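Local coordinates for nitrogen regulatory PII-like protein (Bacillus subtilis subsp. subtilis, PDB 4R25), which is required for full induction of the nrgAB operon when ammonium is limiting, acting as a regulator of the PII family, at residues Ala13-Glu16 / Lys17-Gln20; Pro71-Gln74 / Val75-Thr78. All blocks are in the same frame, centred on the assembly; numbering follows the deposited sequence.

Contact 1: Ala13-Glu16 / Lys17-Gln20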
# COMPACT_ATOMS: atom_id res chain seq x y z
N ALA A 13 15.32 -12.75 1.45
CA ALA A 13 15.84 -13.68 2.46
C ALA A 13 15.50 -13.27 3.90
O ALA A 13 15.09 -12.14 4.15
CB ALA A 13 17.34 -13.83 2.29
N ASN A 14 15.69 -14.20 4.84
CA ASN A 14 15.58 -13.91 6.27
C ASN A 14 14.16 -13.79 6.83
O ASN A 14 13.96 -13.34 7.96
CB ASN A 14 16.36 -12.65 6.63
CG ASN A 14 17.60 -12.93 7.45
OD1 ASN A 14 17.60 -13.80 8.33
ND2 ASN A 14 18.67 -12.19 7.18
N PHE A 15 13.17 -14.19 6.04
CA PHE A 15 11.78 -13.98 6.40
C PHE A 15 11.41 -14.78 7.66
O PHE A 15 10.71 -14.27 8.54
CB PHE A 15 10.88 -14.33 5.21
CG PHE A 15 9.47 -13.80 5.32
CD1 PHE A 15 9.14 -12.85 6.27
CD2 PHE A 15 8.48 -14.28 4.48
CE1 PHE A 15 7.84 -12.37 6.37
CE2 PHE A 15 7.17 -13.81 4.58
CZ PHE A 15 6.86 -12.85 5.52
N GLU A 16 11.90 -16.01 7.76
CA GLU A 16 11.58 -16.89 8.89
C GLU A 16 12.01 -16.37 10.26
O GLU A 16 11.23 -16.37 11.20
CB GLU A 16 12.13 -18.29 8.66
CG GLU A 16 11.83 -19.24 9.81
CD GLU A 16 10.34 -19.43 10.05
OE1 GLU A 16 9.58 -19.50 9.05
OE2 GLU A 16 9.92 -19.50 11.23
N LYS A 17 13.26 -15.92 10.38
CA LYS A 17 13.72 -15.35 11.64
C LYS A 17 12.85 -14.15 12.02
O LYS A 17 12.63 -13.89 13.20
CB LYS A 17 15.20 -14.94 11.56
CG LYS A 17 15.82 -14.50 12.90
CD LYS A 17 17.35 -14.42 12.82
CE LYS A 17 17.97 -13.55 13.94
NZ LYS A 17 17.61 -13.98 15.32
N LEU A 18 12.35 -13.44 11.01
CA LEU A 18 11.50 -12.28 11.24
C LEU A 18 10.18 -12.69 11.89
O LEU A 18 9.75 -12.11 12.89
CB LEU A 18 11.23 -11.56 9.92
CG LEU A 18 11.34 -10.03 9.81
CD1 LEU A 18 10.31 -9.53 8.82
CD2 LEU A 18 11.17 -9.33 11.15
N LYS A 19 9.54 -13.69 11.30
CA LYS A 19 8.30 -14.22 11.85
C LYS A 19 8.48 -14.67 13.29
O LYS A 19 7.62 -14.42 14.13
CB LYS A 19 7.78 -15.38 10.99
CG LYS A 19 7.47 -14.98 9.56
CD LYS A 19 7.02 -16.19 8.75
CE LYS A 19 6.75 -15.83 7.31
NZ LYS A 19 6.34 -17.04 6.54
N GLN A 20 9.61 -15.32 13.59
CA GLN A 20 9.93 -15.71 14.97
C GLN A 20 10.01 -14.51 15.88
O GLN A 20 9.38 -14.48 16.95
CB GLN A 20 11.25 -16.49 15.06
CG GLN A 20 11.23 -17.89 14.44
CD GLN A 20 10.19 -18.80 15.08
OE1 GLN A 20 10.14 -18.95 16.31
NE2 GLN A 20 9.36 -19.43 14.25
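The end of the Lys-19 chain, CE and then NZ, comes over one face of the Phe-15 ring, one helical turn back. Lys-19 CE does most of the touching: it stands 3.4 Å from the centroid of the Phe-15 ring, a CH-pi contact 13° off the ring normal. Lys-19 NZ follows at 4.3 Å from that same Phe-15 centroid, further off the normal but still above the face, where it makes a cation-pi contact. With Phe-15 CG anti to the backbone N (chi1 -164°) and the Lys-19 chain straight beyond CG, the two side chains meet at a slant that carries Lys-19 CE over the ring. Leu-18 CD1 comes to the ring edge, near its plane, 4.3 Å from Phe-15 CD1. This is the tightly packed part. Phe-15 also touches Leu-61 and Ile-63 and stacks edge-to-face with Phe-32, and buried Leu-18 packs on Ile-63 and Leu-83. The helix 15-25 that starts here is the first of the two helices of the ferredoxin-like beta-alpha-beta-beta-alpha-beta fold of PII proteins, lying against the antiparallel sheet. Its first turns are carried by Lys-19 N to Phe-15 O (3.1 Å) and Gln-20 N to Glu-16 O (3.1 Å), whereas Leu-18 N to Asn-14 O is long and weak at 3.5 Å. On the looser side, Asn-14 and Lys-17 run side by side with only a distant touch, Asn-14 OD1 to Lys-17 CB at 4.2 Å. Exposed Glu-16 bends at chi2 (61°), which sends its carboxylate along the helix; Glu-16 OE2 accepts a nearly straight hydrogen bond from Gln-20 NE2 (3.1 Å), the oxygen close to the Gln-20 amide plane. Gln-20 NE2 also bonds Ile-53 O of the second subunit, where this side of the helix meets its neighbour.

Contact 2: Pro71-Gln74 / Val75-Thr78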
# COMPACT_ATOMS: atom_id res chain seq x y z
N PRO A 71 4.00 -1.96 20.50
CA PRO A 71 4.56 -0.65 20.17
C PRO A 71 5.30 -0.66 18.85
O PRO A 71 6.10 -1.57 18.60
CB PRO A 71 5.55 -0.40 21.32
CG PRO A 71 5.09 -1.30 22.42
CD PRO A 71 4.60 -2.52 21.72
N VAL A 72 5.05 0.34 18.02
CA VAL A 72 5.74 0.48 16.75
C VAL A 72 7.25 0.32 16.91
O VAL A 72 7.88 -0.44 16.18
CB VAL A 72 5.46 1.84 16.10
CG1 VAL A 72 6.36 2.05 14.90
CG2 VAL A 72 4.02 1.93 15.68
N ASP A 73 7.82 1.04 17.88
CA ASP A 73 9.28 1.09 18.02
C ASP A 73 9.90 -0.27 18.35
O ASP A 73 11.07 -0.52 18.03
CB ASP A 73 9.67 2.17 19.03
CG ASP A 73 9.27 3.57 18.58
OD1 ASP A 73 8.96 3.75 17.38
OD2 ASP A 73 9.28 4.49 19.42
N GLN A 74 9.12 -1.14 18.98
CA GLN A 74 9.57 -2.51 19.22
C GLN A 74 9.49 -3.31 17.92
O GLN A 74 10.31 -4.19 17.68
CB GLN A 74 8.73 -3.16 20.33
CG GLN A 74 9.45 -4.26 21.12
CD GLN A 74 8.64 -4.81 22.30
OE1 GLN A 74 8.81 -5.96 22.71
NE2 GLN A 74 7.75 -3.98 22.84
N VAL A 75 8.52 -2.99 17.06
CA VAL A 75 8.43 -3.63 15.74
C VAL A 75 9.57 -3.21 14.83
O VAL A 75 10.20 -4.04 14.18
CB VAL A 75 7.12 -3.30 14.98
CG1 VAL A 75 7.18 -3.90 13.58
CG2 VAL A 75 5.90 -3.80 15.74
N THR A 76 9.83 -1.91 14.77
CA THR A 76 10.85 -1.41 13.86
C THR A 76 12.25 -1.80 14.32
O THR A 76 13.10 -2.13 13.50
CB THR A 76 10.76 0.11 13.67
OG1 THR A 76 11.16 0.77 14.88
CG2 THR A 76 9.34 0.51 13.32
N GLU A 77 12.48 -1.79 15.63
CA GLU A 77 13.80 -2.14 16.16
C GLU A 77 14.13 -3.60 15.89
O GLU A 77 15.26 -3.94 15.52
CB GLU A 77 13.89 -1.85 17.65
CG GLU A 77 15.25 -2.19 18.25
CD GLU A 77 16.35 -1.27 17.76
OE1 GLU A 77 16.05 -0.16 17.26
OE2 GLU A 77 17.54 -1.65 17.87
N THR A 78 13.13 -4.45 16.07
CA THR A 78 13.29 -5.87 15.81
C THR A 78 13.54 -6.12 14.34
O THR A 78 14.35 -6.96 13.97
CB THR A 78 12.03 -6.64 16.24
OG1 THR A 78 11.71 -6.30 17.59
CG2 THR A 78 12.24 -8.15 16.12
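Gln-74 and Thr-78 meet at one carbonyl. Gln-74 O accepts from Thr-78 N at 3.3 Å, the donor lying above the carbonyl plane, and from the Thr-78 hydroxyl, nearly in line with the C=O bond; the modelled Thr-78 OG1 to Gln-74 O distance, 2.5 Å, is shorter than usual and should not be pressed. Thr-78 OG1 stands opposite its own carbonyl carbon (chi1 -53°), which turns the hydroxyl back toward the preceding turn. The first bond of the Gln-74 side chain leads away from 75-78, and the chain, extended beyond CG, touches Ile-25 of the neighbouring helix.

Val-75 is buried, and its amide is shared. Val-75 N bonds Pro-71 O at 3.2 Å and makes a second, weak bond to Val-72 O, bent to 115° at the hydrogen. Val-75 CG2 lies 3.6 Å from Pro-71 O. This residue faces the sheet: it touches Ile-65 and Val-67 on strand 51-67, Val-6 on strand 4-10, and Leu-22 of helix 15-25. The helix 72-83 that starts here is the second helix of the ferredoxin-like PII fold, and Pro-71 sits at its N-cap.

Val-72 CG1 lies opposite the backbone N (chi1 171°) and meets Thr-76 CG2 at 3.7 Å, the apolar side-chain pair within this contact. Thr-76 N bonds to Val-72 O at 2.8 Å, close to the direction of the C=O bond, and Thr-76 OG1 makes a weak bond to Asp-73 O at 3.4 Å. Thr-76 also packs on Ile-102 of the third subunit, and Val-72 on Phe-4 and Val-67. Both threonine hydroxyls turn to backbone oxygens of their own helix, Thr-76 only weakly, which probably helps these buried side chains to sit among largely apolar neighbours.

Overall arrangement
Contacts 1 and 2 each lie within the opening turns of one of the two helices, 15-25 and 72-83, that pack on one sheet; their centres are about 15 Å apart and their nearest atoms about 5 Å, without touching. Contact 1 sits near the surface and uses charged and aromatic side chains, whereas contact 2 is partly buried, relying on valines and on threonines whose hydroxyls turn to the backbone, one weakly. Strand 51-67 is met by both, and each helix also packs on the other. Contact 1 meets the second subunit by packing and by a hydrogen bond from the Gln-20 side chain to a backbone oxygen, contact 2 the third by packing alone.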